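Local coordinates for protein meta cleavage compound hydrolase (Janthinobacterium, PDB 1J1I) that hydrolyses a carbon-carbon bond of the ring-cleavage product of carbazole, very probably yielding anthranilate, as a serine hydrolase of the alpha/beta-hydrolase fold, at residues V17-N22 and T28-A33; A63-V68 and A274-L279. All coordinates share one frame; numbering follows the deposited sequence.

Contact 1. Residues V17-N22 and T28-A33; sequences VERFVN and TRYLEA
Val-17 to Val-21 pair antiparallel with Thr-28 to Glu-32 in the hairpin that starts the sheet, short axes at 144°. Backbone bonds come first: Val-17/Glu-32, Arg-19/Tyr-30 and Val-21/Thr-28 are hydrogen-bonded pairs, each closed by two N-H...O bonds, such as Arg-19 N to Tyr-30 O at 2.9 Å. Glu-18/Leu-31 and Phe-20/Arg-29 are non-hydrogen-bonded pairs.

CH-pi contacts follow on both faces. Arg-19 CB sits over the Tyr-30 ring, 3.6 Å from its centroid and 23° off the normal; Tyr-30 CG stands between its backbone N and carbonyl carbon (chi1 62°), which leans the ring across to Arg-19. Val-21 CG1 reaches Tyr-30 CE1 at 3.9 Å. A water joins Tyr-30 OH to Phe-20 O. On the other face Arg-29 CG lies over the Phe-20 ring, 4.2 Å from the centroid.

The salt bridge runs diagonally from Glu-18 to Arg-29, the cross-strand partner of Phe-20. Arg-29 NE donates to Glu-18 OE2 at 2.8 Å, on its anti side, and NH2 adds a weak bond to the same oxygen, which also meets Lys-78. Arg-29 NH1 bridges to Asp-72 and Glu-50, and with three carboxylates around it the buried charge is probably balanced, while the aliphatic stem packs on Phe-20.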
# COMPACT_ATOMS: atom_id res chain seq x y z
N VAL A 17 8.42 -13.12 24.64
CA VAL A 17 8.25 -13.37 26.07
C VAL A 17 7.15 -12.48 26.64
O VAL A 17 6.93 -11.37 26.16
CB VAL A 17 9.56 -13.10 26.84
CG1 VAL A 17 9.37 -13.48 28.30
CG2 VAL A 17 10.70 -13.90 26.22
N GLU A 18 6.47 -12.98 27.67
CA GLU A 18 5.39 -12.23 28.30
C GLU A 18 5.95 -11.44 29.48
O GLU A 18 6.71 -11.97 30.30
CB GLU A 18 4.30 -13.19 28.78
CG GLU A 18 3.11 -12.49 29.40
CD GLU A 18 2.11 -13.48 29.95
OE1 GLU A 18 2.46 -14.21 30.90
OE2 GLU A 18 0.98 -13.53 29.42
N ARG A 19 5.55 -10.18 29.57
CA ARG A 19 6.03 -9.28 30.62
C ARG A 19 4.88 -8.46 31.20
O ARG A 19 3.81 -8.37 30.60
CB ARG A 19 7.06 -8.31 30.03
CG ARG A 19 8.49 -8.46 30.52
CD ARG A 19 9.19 -9.68 29.96
NE ARG A 19 10.64 -9.48 29.96
CZ ARG A 19 11.53 -10.45 29.76
NH1 ARG A 19 11.14 -11.69 29.55
NH2 ARG A 19 12.83 -10.16 29.76
N PHE A 20 5.12 -7.86 32.36
CA PHE A 20 4.11 -7.03 33.01
C PHE A 20 4.77 -5.75 33.51
O PHE A 20 5.94 -5.75 33.90
CB PHE A 20 3.47 -7.77 34.19
CG PHE A 20 2.64 -8.96 33.78
CD1 PHE A 20 3.25 -10.17 33.47
CD2 PHE A 20 1.26 -8.87 33.71
CE1 PHE A 20 2.49 -11.28 33.09
CE2 PHE A 20 0.48 -9.96 33.34
CZ PHE A 20 1.10 -11.17 33.03
N VAL A 21 4.03 -4.65 33.49
CA VAL A 21 4.55 -3.37 33.94
C VAL A 21 3.43 -2.53 34.54
O VAL A 21 2.28 -2.66 34.15
CB VAL A 21 5.19 -2.59 32.76
CG1 VAL A 21 4.12 -2.22 31.73
CG2 VAL A 21 5.89 -1.34 33.27
N ASN A 22 3.77 -1.68 35.50
CA ASN A 22 2.77 -0.82 36.12
C ASN A 22 2.62 0.44 35.26
O ASN A 22 3.51 1.29 35.23
CB ASN A 22 3.21 -0.43 37.53
CG ASN A 22 2.12 0.29 38.31
OD1 ASN A 22 1.37 1.09 37.75
ND2 ASN A 22 2.03 0.02 39.61
N THR A 28 -0.09 -3.83 33.45
CA THR A 28 -0.32 -4.12 32.04
C THR A 28 0.53 -5.27 31.53
O THR A 28 1.71 -5.37 31.85
CB THR A 28 -0.03 -2.86 31.20
OG1 THR A 28 -0.76 -1.75 31.74
CG2 THR A 28 -0.44 -3.07 29.75
N ARG A 29 -0.09 -6.14 30.74
CA ARG A 29 0.60 -7.29 30.17
C ARG A 29 0.97 -7.03 28.72
O ARG A 29 0.17 -6.50 27.95
CB ARG A 29 -0.30 -8.53 30.23
CG ARG A 29 0.28 -9.77 29.56
CD ARG A 29 -0.56 -10.17 28.36
NE ARG A 29 -0.23 -11.52 27.90
CZ ARG A 29 -0.97 -12.21 27.05
NH1 ARG A 29 -2.09 -11.69 26.56
NH2 ARG A 29 -0.60 -13.44 26.70
N TYR A 30 2.20 -7.39 28.36
CA TYR A 30 2.64 -7.22 26.98
C TYR A 30 3.52 -8.38 26.55
O TYR A 30 4.04 -9.14 27.37
CB TYR A 30 3.38 -5.89 26.78
CG TYR A 30 4.66 -5.69 27.58
CD1 TYR A 30 4.62 -5.32 28.92
CD2 TYR A 30 5.91 -5.81 26.97
CE1 TYR A 30 5.80 -5.05 29.64
CE2 TYR A 30 7.09 -5.56 27.67
CZ TYR A 30 7.02 -5.17 29.00
OH TYR A 30 8.19 -4.89 29.69
N LEU A 31 3.67 -8.52 25.23
CA LEU A 31 4.51 -9.54 24.64
C LEU A 31 5.68 -8.79 24.02
O LEU A 31 5.49 -7.74 23.41
CB LEU A 31 3.73 -10.29 23.55
CG LEU A 31 2.84 -11.48 23.89
CD1 LEU A 31 2.21 -11.33 25.26
CD2 LEU A 31 1.79 -11.63 22.81
N GLU A 32 6.89 -9.32 24.18
CA GLU A 32 8.05 -8.65 23.62
C GLU A 32 8.98 -9.58 22.87
O GLU A 32 9.18 -10.74 23.25
CB GLU A 32 8.82 -7.93 24.73
CG GLU A 32 10.18 -7.40 24.29
CD GLU A 32 10.83 -6.52 25.33
OE1 GLU A 32 10.54 -6.72 26.53
OE2 GLU A 32 11.63 -5.65 24.96
N ALA A 33 9.55 -9.05 21.78
CA ALA A 33 10.48 -9.79 20.93
C ALA A 33 11.24 -8.81 20.05
O ALA A 33 10.69 -7.78 19.63
CB ALA A 33 9.72 -10.78 20.06
O HOH W 1 8.21 -5.16 32.43

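Contact 2. Residues A63-V68 and A274-L279; sequences ARHYRV and ATLSFL
Tyr-66 lays its ring against two leucines of helix 268-281, one at its edge and one over a face. Leu-276 CD2 lies in the ring plane, 3.8 Å from Tyr-66 CE1; Leu-279 CD1 stands 4.2 Å above one face of the Tyr-66 ring, and Leu-279 CB is 3.4 Å from Tyr-66 OH. With CG anti to the carbonyl carbon (chi1 -60°) and CB directed toward the helix, the phenol slides past Leu-276, the two side chains running in opposite directions.

His-65, the residue before it, crosses Leu-276 at about a right angle; its CD2 is 3.7 Å from Leu-276 CD2. The CB of Leu-276 does not point at the loop, yet its CD2 reaches both rings, while CD1, anti to CA (chi2 175°), meets only that of His-65. With an alanine in place of Tyr-66, Leu-279 CB would probably lose its phenol contact and Leu-276 CD2 keep just the His-65 ring, opening a gap beside the helix.

The contact bridges the loop entering strand 67-71 and the C-terminal helix of the alpha/beta-hydrolase fold. Tyr-66 and Leu-279 both touch Val-39 of strand 38-42, Leu-279 goes on to Ala-133 of strand 131-137, and Leu-276 also packs on Ile-61 and Leu-62 of helix 59-62.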
# COMPACT_ATOMS: atom_id res chain seq x y z
N ALA A 63 9.84 -8.59 14.50
CA ALA A 63 10.95 -8.69 15.44
C ALA A 63 12.32 -8.88 14.78
O ALA A 63 13.36 -8.76 15.44
CB ALA A 63 10.68 -9.82 16.43
N ARG A 64 12.33 -9.17 13.49
CA ARG A 64 13.59 -9.34 12.79
C ARG A 64 14.25 -7.98 12.57
O ARG A 64 15.45 -7.89 12.31
CB ARG A 64 13.38 -10.02 11.44
CG ARG A 64 14.16 -11.31 11.26
CD ARG A 64 13.33 -12.53 11.64
NE ARG A 64 12.27 -12.78 10.67
CZ ARG A 64 11.46 -13.84 10.70
NH1 ARG A 64 11.60 -14.76 11.65
NH2 ARG A 64 10.53 -13.99 9.77
N HIS A 65 13.46 -6.92 12.70
CA HIS A 65 13.97 -5.57 12.46
C HIS A 65 13.67 -4.54 13.54
O HIS A 65 14.25 -3.46 13.53
CB HIS A 65 13.43 -5.06 11.13
CG HIS A 65 13.68 -5.98 9.98
ND1 HIS A 65 14.94 -6.21 9.47
CD2 HIS A 65 12.84 -6.76 9.25
CE1 HIS A 65 14.87 -7.09 8.49
NE2 HIS A 65 13.60 -7.44 8.33
N TYR A 66 12.75 -4.85 14.46
CA TYR A 66 12.39 -3.91 15.52
C TYR A 66 12.13 -4.57 16.86
O TYR A 66 12.02 -5.80 16.95
CB TYR A 66 11.12 -3.14 15.15
CG TYR A 66 11.20 -2.34 13.88
CD1 TYR A 66 10.94 -2.92 12.64
CD2 TYR A 66 11.60 -1.00 13.90
CE1 TYR A 66 11.07 -2.20 11.46
CE2 TYR A 66 11.73 -0.27 12.73
CZ TYR A 66 11.47 -0.87 11.51
OH TYR A 66 11.63 -0.15 10.36
N ARG A 67 12.04 -3.75 17.90
CA ARG A 67 11.72 -4.24 19.23
C ARG A 67 10.19 -4.21 19.22
O ARG A 67 9.58 -3.14 19.27
CB ARG A 67 12.24 -3.29 20.32
CG ARG A 67 11.95 -3.77 21.73
CD ARG A 67 12.33 -2.74 22.78
NE ARG A 67 11.96 -3.19 24.12
CZ ARG A 67 11.96 -2.41 25.20
NH1 ARG A 67 12.32 -1.14 25.11
NH2 ARG A 67 11.62 -2.92 26.37
N VAL A 68 9.57 -5.38 19.14
CA VAL A 68 8.12 -5.49 19.09
C VAL A 68 7.49 -5.63 20.47
O VAL A 68 7.87 -6.50 21.26
CB VAL A 68 7.69 -6.68 18.22
CG1 VAL A 68 6.18 -6.73 18.13
CG2 VAL A 68 8.32 -6.56 16.83
N ALA A 274 4.12 -5.19 4.65
CA ALA A 274 3.64 -3.85 4.32
C ALA A 274 4.02 -2.89 5.45
O ALA A 274 4.37 -1.73 5.21
CB ALA A 274 2.13 -3.87 4.12
N THR A 275 3.95 -3.39 6.68
CA THR A 275 4.29 -2.59 7.85
C THR A 275 5.80 -2.34 7.90
O THR A 275 6.24 -1.23 8.19
CB THR A 275 3.85 -3.28 9.15
OG1 THR A 275 2.43 -3.44 9.14
CG2 THR A 275 4.26 -2.45 10.36
N LEU A 276 6.59 -3.37 7.62
CA LEU A 276 8.04 -3.22 7.62
C LEU A 276 8.46 -2.18 6.60
O LEU A 276 9.28 -1.31 6.88
CB LEU A 276 8.73 -4.55 7.29
CG LEU A 276 8.72 -5.62 8.37
CD1 LEU A 276 9.33 -6.91 7.84
CD2 LEU A 276 9.50 -5.13 9.58
N SER A 277 7.87 -2.26 5.41
CA SER A 277 8.16 -1.34 4.33
C SER A 277 7.83 0.10 4.75
O SER A 277 8.62 1.02 4.56
CB SER A 277 7.36 -1.73 3.08
OG SER A 277 7.68 -0.92 1.97
N PHE A 278 6.65 0.28 5.34
CA PHE A 278 6.22 1.61 5.79
C PHE A 278 7.19 2.17 6.84
O PHE A 278 7.65 3.30 6.73
CB PHE A 278 4.82 1.53 6.38
CG PHE A 278 4.34 2.82 6.99
CD1 PHE A 278 4.17 3.96 6.20
CD2 PHE A 278 4.04 2.90 8.35
CE1 PHE A 278 3.70 5.15 6.76
CE2 PHE A 278 3.57 4.08 8.91
CZ PHE A 278 3.40 5.21 8.12
N LEU A 279 7.50 1.36 7.85
CA LEU A 279 8.40 1.79 8.91
C LEU A 279 9.83 2.06 8.44
O LEU A 279 10.52 2.90 9.01
CB LEU A 279 8.42 0.75 10.03
CG LEU A 279 7.08 0.53 10.75
CD1 LEU A 279 7.22 -0.60 11.76
CD2 LEU A 279 6.65 1.83 11.43

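How the contacts relate
Contact 1 and contact 2 are both partly buried, their centres 19 Å apart. In contact 1 Arg-29 and Tyr-30 are buried while Val-17 and Phe-20 are exposed; in contact 2 Leu-279 is buried and His-65 exposed. Contact 1 joins an outermost strand to its neighbour within the sheet; contact 2 brings a helix against the loop leading into strand 67-71. Because strands 26-33 and 67-71 are adjacent, the two meet directly: Glu-32 OE2 and Arg-67 NE form a salt bridge of 2.6 Å, and Ala-33 O probably accepts a hydrogen bond from Val-68 N. The strand pair buries 551 Å² and adds backbone bonds, a salt bridge and CH-pi contacts; the loop-helix pair buries 204 Å², mainly through apolar contacts.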